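Local coordinates for piwi domain-containing protein (Vanderwaltozyma polyspora, PDB 5THE) that probably binds RNA, as the MID and PIWI lobe of a budding yeast Argonaute that holds the phosphorylated 5' end of an RNA strand, at residues A198-D201 / R202-I206; A508-E511 / L512-Q516; F165-S168 / P169-S173; L174-L177 / L178-P182. One frame throughout, in Å; residues are numbered along the deposited sequence.

Contact 1: residues A198-D201 / R202-I206; sequences AVYD and RLKYI. With nucleotides of chain B.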
loop_
_atom_site.group_PDB
_atom_site.type_symbol
_atom_site.label_atom_id
_atom_site.label_comp_id
_atom_site.label_asym_id
_atom_site.label_seq_id
_atom_site.Cartn_x
_atom_site.Cartn_y
_atom_site.Cartn_z
ATOM N N ALA A 198 16.011 -8.193 13.001
ATOM C CA ALA A 198 16.287 -9.624 12.914
ATOM C C ALA A 198 15.150 -10.426 13.522
ATOM O O ALA A 198 14.774 -11.482 12.996
ATOM C CB ALA A 198 17.607 -9.967 13.608
ATOM N N VAL A 199 14.597 -9.943 14.637
ATOM C CA VAL A 199 13.474 -10.630 15.257
ATOM C C VAL A 199 12.209 -10.431 14.430
ATOM O O VAL A 199 11.476 -11.389 14.161
ATOM C CB VAL A 199 13.283 -10.156 16.704
ATOM C CG1 VAL A 199 11.892 -10.483 17.163
ATOM C CG2 VAL A 199 14.300 -10.855 17.629
ATOM N N TYR A 200 11.950 -9.191 13.988
ATOM C CA TYR A 200 10.748 -8.924 13.197
ATOM C C TYR A 200 10.764 -9.696 11.880
ATOM O O TYR A 200 9.747 -10.275 11.476
ATOM C CB TYR A 200 10.622 -7.425 12.934
ATOM C CG TYR A 200 9.473 -7.031 12.048
ATOM C CD1 TYR A 200 9.631 -6.930 10.670
ATOM C CD2 TYR A 200 8.222 -6.724 12.593
ATOM C CE1 TYR A 200 8.569 -6.548 9.855
ATOM C CE2 TYR A 200 7.167 -6.345 11.790
ATOM C CZ TYR A 200 7.338 -6.250 10.427
ATOM O OH TYR A 200 6.270 -5.868 9.629
ATOM N N ASP A 201 11.906 -9.685 11.178
ATOM C CA ASP A 201 12.014 -10.388 9.901
ATOM C C ASP A 201 11.697 -11.860 10.067
ATOM O O ASP A 201 10.940 -12.441 9.281
ATOM C CB ASP A 201 13.422 -10.235 9.317
ATOM C CG ASP A 201 13.710 -8.832 8.830
ATOM O OD1 ASP A 201 12.779 -8.007 8.795
ATOM O OD2 ASP A 201 14.871 -8.565 8.461
ATOM N N ARG A 202 12.274 -12.477 11.099
ATOM C CA ARG A 202 12.059 -13.893 11.336
ATOM C C ARG A 202 10.616 -14.178 11.740
ATOM O O ARG A 202 10.045 -15.196 11.334
ATOM C CB ARG A 202 13.032 -14.383 12.406
ATOM C CG ARG A 202 13.085 -15.884 12.524
ATOM C CD ARG A 202 13.851 -16.469 11.363
ATOM N NE ARG A 202 13.944 -17.918 11.442
ATOM C CZ ARG A 202 14.588 -18.674 10.557
ATOM N NH1 ARG A 202 15.217 -18.116 9.531
ATOM N NH2 ARG A 202 14.605 -19.988 10.698
ATOM N N LEU A 203 10.015 -13.304 12.550
ATOM C CA LEU A 203 8.603 -13.481 12.900
ATOM C C LEU A 203 7.719 -13.502 11.662
ATOM O O LEU A 203 6.822 -14.345 11.544
ATOM C CB LEU A 203 8.142 -12.372 13.836
ATOM C CG LEU A 203 8.492 -12.539 15.310
ATOM C CD1 LEU A 203 8.023 -11.330 16.071
ATOM C CD2 LEU A 203 7.871 -13.817 15.878
ATOM N N LYS A 204 7.952 -12.575 10.733
ATOM C CA LYS A 204 7.164 -12.553 9.509
ATOM C C LYS A 204 7.525 -13.722 8.604
ATOM O O LYS A 204 6.646 -14.330 7.983
ATOM C CB LYS A 204 7.357 -11.214 8.799
ATOM C CG LYS A 204 6.815 -10.031 9.613
ATOM C CD LYS A 204 5.314 -10.193 9.903
ATOM C CE LYS A 204 4.714 -8.894 10.430
ATOM N NZ LYS A 204 3.235 -9.007 10.710
ATOM N N TYR A 205 8.812 -14.064 8.540
ATOM C CA TYR A 205 9.238 -15.211 7.751
ATOM C C TYR A 205 8.531 -16.479 8.200
ATOM O O TYR A 205 8.035 -17.253 7.378
ATOM C CB TYR A 205 10.745 -15.367 7.873
ATOM C CG TYR A 205 11.315 -16.572 7.178
ATOM C CD1 TYR A 205 11.538 -16.557 5.812
ATOM C CD2 TYR A 205 11.667 -17.712 7.894
ATOM C CE1 TYR A 205 12.086 -17.646 5.167
ATOM C CE2 TYR A 205 12.213 -18.813 7.257
ATOM C CZ TYR A 205 12.418 -18.769 5.890
ATOM O OH TYR A 205 12.959 -19.844 5.228
ATOM N N ILE A 206 8.472 -16.704 9.508
ATOM C CA ILE A 206 7.795 -17.880 10.029
ATOM C C ILE A 206 6.293 -17.760 9.843
ATOM O O ILE A 206 5.635 -18.679 9.340
ATOM C CB ILE A 206 8.154 -18.073 11.507
ATOM C CG1 ILE A 206 9.631 -18.459 11.647
ATOM C CG2 ILE A 206 7.260 -19.104 12.139
ATOM C CD1 ILE A 206 10.156 -18.240 13.069
ATOM O OP3 U B 1 3.782 -5.257 10.158
ATOM P P U B 1 3.108 -5.248 11.471
ATOM O OP1 U B 1 2.781 -6.639 11.870
ATOM O OP2 U B 1 2.009 -4.269 11.449
ATOM O "O5'" U B 1 4.163 -4.762 12.540
ATOM C "C5'" U B 1 4.433 -3.382 12.742
ATOM C "C4'" U B 1 5.082 -3.200 14.080
ATOM O "O4'" U B 1 6.367 -3.890 14.094
ATOM C "C3'" U B 1 5.352 -1.761 14.494
ATOM O "O3'" U B 1 5.040 -1.615 15.880
ATOM C "C2'" U B 1 6.855 -1.599 14.260
ATOM O "O2'" U B 1 7.479 -0.634 15.079
ATOM C "C1'" U B 1 7.378 -3.008 14.550
ATOM N N1 U B 1 8.633 -3.323 13.837
ATOM C C2 U B 1 9.723 -3.699 14.582
ATOM O O2 U B 1 9.660 -3.802 15.788
ATOM N N3 U B 1 10.874 -3.962 13.876
ATOM C C4 U B 1 11.028 -3.887 12.504
ATOM O O4 U B 1 12.120 -4.164 11.998
ATOM C C5 U B 1 9.856 -3.475 11.793
ATOM C C6 U B 1 8.732 -3.207 12.469
#
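Tyr200 and Lys204, one helical turn apart, converge on the 5' phosphate of U1 of chain B through two separate oxygens. Tyr200 OH donates to OP3 at 2.6 Å, and Lys204 NZ donates to OP1 at 2.7 Å; NZ is also hydrogen-bonded to Asn215 OD1, so the ammonium group has a protein partner beside its nucleotide one. The two side chains also touch each other. Lys204 CG, set anti to the carbonyl carbon (chi1 -65°), lies over one face of the Tyr200 ring, a CH-pi contact 4.1 Å from the centroid and 20° off the ring normal; the bend at chi2 then turns the chain so that CE comes 3.5 Å from Tyr200 OH. The uracil base takes the opposite face of the ring, with C5 over the ring centre, so the phenol is sandwiched between lysine methylene and nucleobase. This is the 5'-nucleotide pocket of the Argonaute MID domain, built here on helix 197-210 of the beta-alpha-beta unit formed with strands 185-191 and 215-219. Beneath the pocket, Lys204 N to Tyr200 O at 3.0 Å is one of four successive i to i+4 backbone bonds. On another side of the helix, the Arg202 guanidinium forms a salt bridge with Glu171 and has Tyr205 CD2 over one face. Val199 and Leu203 run side by side in the same direction, CG1 of Val199 lying 4.1 Å from CD1 of Leu203.

Contact 2: residues A508-E511 / L512-Q516; sequences AGFE and LNMAQ
Phe510 and Met514 form a Met-aromatic pair spaced i to i+4 in the last turns of helix 490-515, the long helix whose end lies near the surface of the lobe. The methionine crosses above the ring instead of meeting its edge. Its CG sits over one face, 3.5 Å from the ring centroid and 22° off the normal, shifted toward the rim where CZ is; SD follows obliquely, 4.1 Å from the centroid and 44° off the normal. Phe510 CG stands anti to the backbone N (chi1 176°), which swings the ring along the helix toward the next turn, and the Met514 chain, bent at chi2 and chi3, folds back over it. Phe510 CZ and Met514 CG approach to 3.2 Å, closer than usual for two carbons, so the exact value is doubtful. Without the ring, as with an alanine here, the thioether is likely to lose its aromatic platform, with a gap opened beside Met514 and its chain set free to turn. The same side chain also meets the ring of Phe506, while Met514 reaches Leu534 of helix 531-534. Backbone bonds hold the spacing: Met514 N to Phe510 O is 2.8 Å, and Asn513 N to Gly509 O is 3.0 Å. At the far end of the thioether, the methyl CE of Met514 rests 3.6 Å from Phe510 CE1.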
loop_
_atom_site.group_PDB
_atom_site.type_symbol
_atom_site.label_atom_id
_atom_site.label_comp_id
_atom_site.label_asym_id
_atom_site.label_seq_id
_atom_site.Cartn_x
_atom_site.Cartn_y
_atom_site.Cartn_z
ATOM N N ALA A 508 15.603 -12.938 6.246
ATOM C CA ALA A 508 15.473 -13.902 7.338
ATOM C C ALA A 508 16.062 -15.266 6.992
ATOM O O ALA A 508 16.391 -16.036 7.900
ATOM C CB ALA A 508 14.006 -14.077 7.730
ATOM N N GLY A 509 16.192 -15.586 5.711
ATOM C CA GLY A 509 16.698 -16.888 5.323
ATOM C C GLY A 509 18.074 -16.818 4.700
ATOM O O GLY A 509 18.647 -17.844 4.322
ATOM N N PHE A 510 18.619 -15.606 4.612
ATOM C CA PHE A 510 19.802 -15.386 3.788
ATOM C C PHE A 510 21.039 -16.031 4.384
ATOM O O PHE A 510 21.877 -16.564 3.650
ATOM C CB PHE A 510 20.032 -13.898 3.607
ATOM C CG PHE A 510 21.281 -13.572 2.850
ATOM C CD1 PHE A 510 21.346 -13.775 1.481
ATOM C CD2 PHE A 510 22.388 -13.044 3.507
ATOM C CE1 PHE A 510 22.497 -13.451 0.775
ATOM C CE2 PHE A 510 23.544 -12.713 2.809
ATOM C CZ PHE A 510 23.596 -12.911 1.441
ATOM N N GLU A 511 21.183 -15.968 5.705
ATOM C CA GLU A 511 22.382 -16.515 6.332
ATOM C C GLU A 511 22.509 -18.001 6.021
ATOM O O GLU A 511 23.564 -18.468 5.567
ATOM C CB GLU A 511 22.356 -16.246 7.841
ATOM C CG GLU A 511 21.028 -16.580 8.557
ATOM C CD GLU A 511 20.017 -15.425 8.568
ATOM O OE1 GLU A 511 19.452 -15.148 9.650
ATOM O OE2 GLU A 511 19.786 -14.819 7.500
ATOM N N LEU A 512 21.419 -18.752 6.207
ATOM C CA LEU A 512 21.421 -20.175 5.894
ATOM C C LEU A 512 21.613 -20.413 4.400
ATOM O O LEU A 512 22.373 -21.302 4.000
ATOM C CB LEU A 512 20.125 -20.816 6.391
ATOM C CG LEU A 512 19.830 -22.246 5.946
ATOM C CD1 LEU A 512 20.882 -23.201 6.486
ATOM C CD2 LEU A 512 18.434 -22.657 6.414
ATOM N N ASN A 513 20.944 -19.620 3.558
ATOM C CA ASN A 513 21.091 -19.790 2.115
ATOM C C ASN A 513 22.527 -19.558 1.653
ATOM O O ASN A 513 22.968 -20.180 0.683
ATOM C CB ASN A 513 20.146 -18.847 1.372
ATOM C CG ASN A 513 18.727 -19.324 1.401
ATOM O OD1 ASN A 513 18.467 -20.523 1.485
ATOM N ND2 ASN A 513 17.790 -18.391 1.352
ATOM N N MET A 514 23.258 -18.650 2.305
ATOM C CA MET A 514 24.665 -18.448 1.960
ATOM C C MET A 514 25.527 -19.612 2.419
ATOM O O MET A 514 26.463 -20.014 1.717
ATOM C CB MET A 514 25.186 -17.150 2.569
ATOM C CG MET A 514 24.634 -15.915 1.900
ATOM S SD MET A 514 24.947 -15.800 0.117
ATOM C CE MET A 514 23.487 -16.578 -0.614
ATOM N N ALA A 515 25.242 -20.149 3.603
ATOM C CA ALA A 515 26.062 -21.229 4.136
ATOM C C ALA A 515 25.994 -22.468 3.250
ATOM O O ALA A 515 26.995 -23.173 3.083
ATOM C CB ALA A 515 25.619 -21.561 5.556
ATOM N N GLN A 516 24.832 -22.752 2.662
ATOM C CA GLN A 516 24.671 -24.000 1.932
ATOM C C GLN A 516 24.593 -23.799 0.423
ATOM O O GLN A 516 24.027 -24.630 -0.286
ATOM C CB GLN A 516 23.464 -24.780 2.445
ATOM C CG GLN A 516 22.151 -24.072 2.469
ATOM C CD GLN A 516 21.113 -24.889 3.222
ATOM O OE1 GLN A 516 21.433 -25.545 4.215
ATOM N NE2 GLN A 516 19.871 -24.870 2.745
#

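Contact 3: residues F165-S168 / P169-S173; sequences FETS and PGEIS
Glu171 lies across the side chain of Thr167 at about a right angle, and almost every atom along it meets something in the preceding loop. Its CB is 3.4 Å from Ser168 OG and also close to Thr167 CG2. The next carbon, CG, gives the nearest approach to that methyl, 3.6 Å from Thr167 CG2, and CD continues over it. The chain can run past Thr167 because CG is anti to the backbone N (chi1 172°) and the rest stays extended. At the tip, OE1 takes a hydrogen bond from a water at 2.6 Å and forms a salt bridge with Arg202. That water in turn accepts from Ser168 N at 2.9 Å. Ser168 is the N-cap of helix 169-179: its OG accepts from Glu171 N at 3.1 Å, with an N-H...O angle of 156°. The pairing resembles a capping box, except that the return link from glutamate to the N-cap amide passes through water. Ser168 OG also bonds to Gly130 O, which gives the hydroxyl a second protein partner. Removing the Ser168 hydroxyl, as an alanine would, is likely to leave Glu171 N at the helix start without its capping acceptor and Gly130 O without its mate. The first helical backbone bond, Ile172 N to Ser168 O, measures 3.1 Å. Around this cap, Gly170 and Glu166 make backbone bonds to Gln128 and Ile133 of the loop after strand 124-127, Glu171 reaches helix 197-210, and Phe165 packs on Leu512 and Ala515 of helix 490-515.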
loop_
_atom_site.group_PDB
_atom_site.type_symbol
_atom_site.label_atom_id
_atom_site.label_comp_id
_atom_site.label_asym_id
_atom_site.label_seq_id
_atom_site.Cartn_x
_atom_site.Cartn_y
_atom_site.Cartn_z
ATOM N N PHE A 165 23.868 -23.997 11.867
ATOM C CA PHE A 165 22.938 -23.145 12.596
ATOM C C PHE A 165 22.041 -23.986 13.481
ATOM O O PHE A 165 21.558 -25.042 13.064
ATOM C CB PHE A 165 22.078 -22.321 11.645
ATOM C CG PHE A 165 22.868 -21.548 10.648
ATOM C CD1 PHE A 165 23.400 -20.310 10.974
ATOM C CD2 PHE A 165 23.111 -22.072 9.394
ATOM C CE1 PHE A 165 24.142 -19.598 10.053
ATOM C CE2 PHE A 165 23.849 -21.374 8.475
ATOM C CZ PHE A 165 24.366 -20.133 8.796
ATOM N N GLU A 166 21.815 -23.520 14.699
ATOM C CA GLU A 166 20.805 -24.117 15.556
ATOM C C GLU A 166 19.643 -23.138 15.682
ATOM O O GLU A 166 19.848 -21.931 15.869
ATOM C CB GLU A 166 21.388 -24.523 16.918
ATOM C CG GLU A 166 21.193 -23.576 18.083
ATOM C CD GLU A 166 21.633 -24.201 19.401
ATOM O OE1 GLU A 166 20.771 -24.420 20.284
ATOM O OE2 GLU A 166 22.841 -24.491 19.546
ATOM N N THR A 167 18.436 -23.656 15.483
ATOM C CA THR A 167 17.226 -22.861 15.606
ATOM C C THR A 167 17.098 -22.337 17.029
ATOM O O THR A 167 17.302 -23.083 17.991
ATOM C CB THR A 167 16.020 -23.724 15.235
ATOM O OG1 THR A 167 16.183 -24.209 13.899
ATOM C CG2 THR A 167 14.706 -22.944 15.338
ATOM N N SER A 168 16.771 -21.052 17.164
ATOM C CA SER A 168 16.639 -20.471 18.489
ATOM C C SER A 168 15.570 -21.226 19.278
ATOM O O SER A 168 14.627 -21.770 18.700
ATOM C CB SER A 168 16.289 -18.984 18.406
ATOM O OG SER A 168 14.941 -18.768 18.004
ATOM N N PRO A 169 15.714 -21.305 20.600
ATOM C CA PRO A 169 14.681 -21.989 21.396
ATOM C C PRO A 169 13.326 -21.324 21.273
ATOM O O PRO A 169 12.295 -22.009 21.313
ATOM C CB PRO A 169 15.225 -21.906 22.831
ATOM C CG PRO A 169 16.702 -21.652 22.670
ATOM C CD PRO A 169 16.852 -20.852 21.416
ATOM N N GLY A 170 13.298 -19.995 21.125
ATOM C CA GLY A 170 12.030 -19.315 20.942
ATOM C C GLY A 170 11.346 -19.708 19.649
ATOM O O GLY A 170 10.127 -19.906 19.615
ATOM N N GLU A 171 12.115 -19.822 18.561
ATOM C CA GLU A 171 11.501 -20.233 17.303
ATOM C C GLU A 171 10.952 -21.652 17.403
ATOM O O GLU A 171 9.899 -21.961 16.834
ATOM C CB GLU A 171 12.495 -20.118 16.151
ATOM C CG GLU A 171 11.952 -20.719 14.865
ATOM C CD GLU A 171 12.743 -20.340 13.619
ATOM O OE1 GLU A 171 13.505 -19.349 13.646
ATOM O OE2 GLU A 171 12.578 -21.030 12.601
ATOM N N ILE A 172 11.632 -22.523 18.147
ATOM C CA ILE A 172 11.117 -23.877 18.324
ATOM C C ILE A 172 9.777 -23.833 19.040
ATOM O O ILE A 172 8.813 -24.491 18.630
ATOM C CB ILE A 172 12.145 -24.753 19.067
ATOM C CG1 ILE A 172 13.329 -25.054 18.151
ATOM C CG2 ILE A 172 11.504 -26.045 19.541
ATOM C CD1 ILE A 172 14.436 -25.822 18.839
ATOM N N SER A 173 9.686 -23.031 20.104
ATOM C CA SER A 173 8.423 -22.902 20.826
ATOM C C SER A 173 7.340 -22.320 19.936
ATOM O O SER A 173 6.199 -22.795 19.946
ATOM C CB SER A 173 8.595 -22.022 22.064
ATOM O OG SER A 173 9.622 -22.509 22.897
HETATM O O HOH W 1 15.617 -19.403 15.124
#

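Contact 4: residues L174-L177 / L178-P182; sequences LLNL and LENIP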
loop_
_atom_site.group_PDB
_atom_site.type_symbol
_atom_site.label_atom_id
_atom_site.label_comp_id
_atom_site.label_asym_id
_atom_site.label_seq_id
_atom_site.Cartn_x
_atom_site.Cartn_y
_atom_site.Cartn_z
ATOM N N LEU A 174 7.672 -21.270 19.177
ATOM C CA LEU A 174 6.673 -20.618 18.338
ATOM C C LEU A 174 6.214 -21.547 17.221
ATOM O O LEU A 174 5.017 -21.632 16.931
ATOM C CB LEU A 174 7.238 -19.315 17.761
ATOM C CG LEU A 174 6.274 -18.546 16.846
ATOM C CD1 LEU A 174 5.088 -18.012 17.649
ATOM C CD2 LEU A 174 6.981 -17.419 16.082
ATOM N N LEU A 175 7.154 -22.254 16.592
ATOM C CA LEU A 175 6.803 -23.244 15.580
ATOM C C LEU A 175 5.804 -24.247 16.118
ATOM O O LEU A 175 4.838 -24.603 15.436
ATOM C CB LEU A 175 8.056 -23.970 15.098
ATOM C CG LEU A 175 8.981 -23.153 14.205
ATOM C CD1 LEU A 175 10.197 -23.975 13.822
ATOM C CD2 LEU A 175 8.234 -22.671 12.976
ATOM N N ASN A 176 6.022 -24.714 17.346
ATOM C CA ASN A 176 5.067 -25.625 17.958
ATOM C C ASN A 176 3.732 -24.934 18.191
ATOM O O ASN A 176 2.666 -25.528 17.983
ATOM C CB ASN A 176 5.627 -26.166 19.271
ATOM C CG ASN A 176 4.717 -27.192 19.896
ATOM O OD1 ASN A 176 4.617 -28.319 19.409
ATOM N ND2 ASN A 176 4.030 -26.807 20.966
ATOM N N LEU A 177 3.775 -23.672 18.619
ATOM C CA LEU A 177 2.553 -22.914 18.845
ATOM C C LEU A 177 1.757 -22.750 17.553
ATOM O O LEU A 177 0.529 -22.892 17.550
ATOM C CB LEU A 177 2.914 -21.555 19.447
ATOM C CG LEU A 177 1.818 -20.662 20.020
ATOM C CD1 LEU A 177 2.438 -19.644 20.970
ATOM C CD2 LEU A 177 1.026 -19.949 18.915
ATOM N N LEU A 178 2.437 -22.451 16.444
ATOM C CA LEU A 178 1.728 -22.175 15.197
ATOM C C LEU A 178 1.066 -23.429 14.630
ATOM O O LEU A 178 -0.062 -23.367 14.135
ATOM C CB LEU A 178 2.684 -21.555 14.180
ATOM C CG LEU A 178 3.190 -20.180 14.617
ATOM C CD1 LEU A 178 4.102 -19.589 13.568
ATOM C CD2 LEU A 178 2.017 -19.258 14.893
ATOM N N GLU A 179 1.739 -24.577 14.697
ATOM C CA GLU A 179 1.110 -25.809 14.216
ATOM C C GLU A 179 -0.115 -26.185 15.046
ATOM O O GLU A 179 -1.011 -26.877 14.551
ATOM C CB GLU A 179 2.109 -26.973 14.230
ATOM C CG GLU A 179 3.421 -26.714 13.521
ATOM C CD GLU A 179 4.590 -27.331 14.204
ATOM O OE1 GLU A 179 4.398 -27.829 15.319
ATOM O OE2 GLU A 179 5.701 -27.293 13.630
ATOM N N ASN A 180 -0.181 -25.740 16.298
ATOM C CA ASN A 180 -1.292 -26.060 17.180
ATOM C C ASN A 180 -2.313 -24.940 17.269
ATOM O O ASN A 180 -3.247 -25.035 18.071
ATOM C CB ASN A 180 -0.781 -26.385 18.583
ATOM C CG ASN A 180 0.049 -27.647 18.625
ATOM O OD1 ASN A 180 0.164 -28.365 17.631
ATOM N ND2 ASN A 180 0.630 -27.931 19.788
ATOM N N ILE A 181 -2.163 -23.890 16.473
ATOM C CA ILE A 181 -2.995 -22.698 16.676
ATOM C C ILE A 181 -4.445 -23.020 16.311
ATOM O O ILE A 181 -4.698 -23.624 15.254
ATOM C CB ILE A 181 -2.445 -21.521 15.858
ATOM C CG1 ILE A 181 -2.912 -20.192 16.458
ATOM C CG2 ILE A 181 -2.795 -21.634 14.369
ATOM C CD1 ILE A 181 -2.498 -20.012 17.912
ATOM N N PRO A 182 -5.420 -22.691 17.159
ATOM C CA PRO A 182 -6.822 -22.896 16.776
ATOM C C PRO A 182 -7.190 -22.041 15.575
ATOM O O PRO A 182 -6.559 -21.023 15.279
ATOM C CB PRO A 182 -7.605 -22.464 18.019
ATOM C CG PRO A 182 -6.618 -22.493 19.139
ATOM C CD PRO A 182 -5.290 -22.192 18.540
#
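Leu174 and Leu178 make up the buried apolar centre, their side chains crossing at a slant with Leu174 CG 4.1 Å from Leu178 CD1. Next to them, Leu177 CD2 meets two partners, Ile181 CD1 at 3.7 Å and Leu178 CD2 at 4.2 Å. Leu177 CG is anti to the backbone N (chi1 -169°), which directs the branch along the helix toward Ile181, just beyond the helix end. These leucines form the inner side of helix 169-179, which packs against the Rossmann-like parallel sheet of the MID domain: Leu174 and Leu178 touch Tyr189 on strand 185-191, Leu177 touches Ile124, and Leu178 reaches Ile206 and Thr207 of helix 197-210. In this last part of the helix, Leu178 N to Leu174 O is 2.8 Å; the later bonds are longer. Asn180 N, at the first residue to leave helical angles, has two weak bonds, 3.3 Å to Asn176 O and 3.2 Å to Leu177 O, one to the residue four back and one to the residue three back, as the helix ends. The outer side is polar and largely exposed. Glu179 bends back at chi2 so that Leu175 O lies over the flat face of its carboxylate, 3.0 Å from Glu179 CD, an approach between acceptors with no bond in it. The amides of Asn176 and Asn180 cross with their planes 74° apart, ND2 of Asn176 lying 3.8 Å from ND2 of Asn180.

Overall arrangement
Contact 1 is the hub: it alone of the four touches U1 of chain B, while contacts 2, 3 and 4 stay about 11, 15 and 12 Å from the nucleic acid at their nearest atoms. Contact 3 meets it through the salt bridge from Arg202 NE to Glu171 OE1, 2.7 Å, and contact 4 through Ile206 CG2 on Leu178 CD1, 3.5 Å, so helix 169-179 packs against helix 197-210 at both places. Contact 2 reaches contact 1 where Tyr205 CB is 3.5 Å from Ala508 CB, and contact 3 where Ala515 CB is 3.4 Å from Phe165 CE2. Contacts 2 and 4 do not touch; their centres are 24 Å apart.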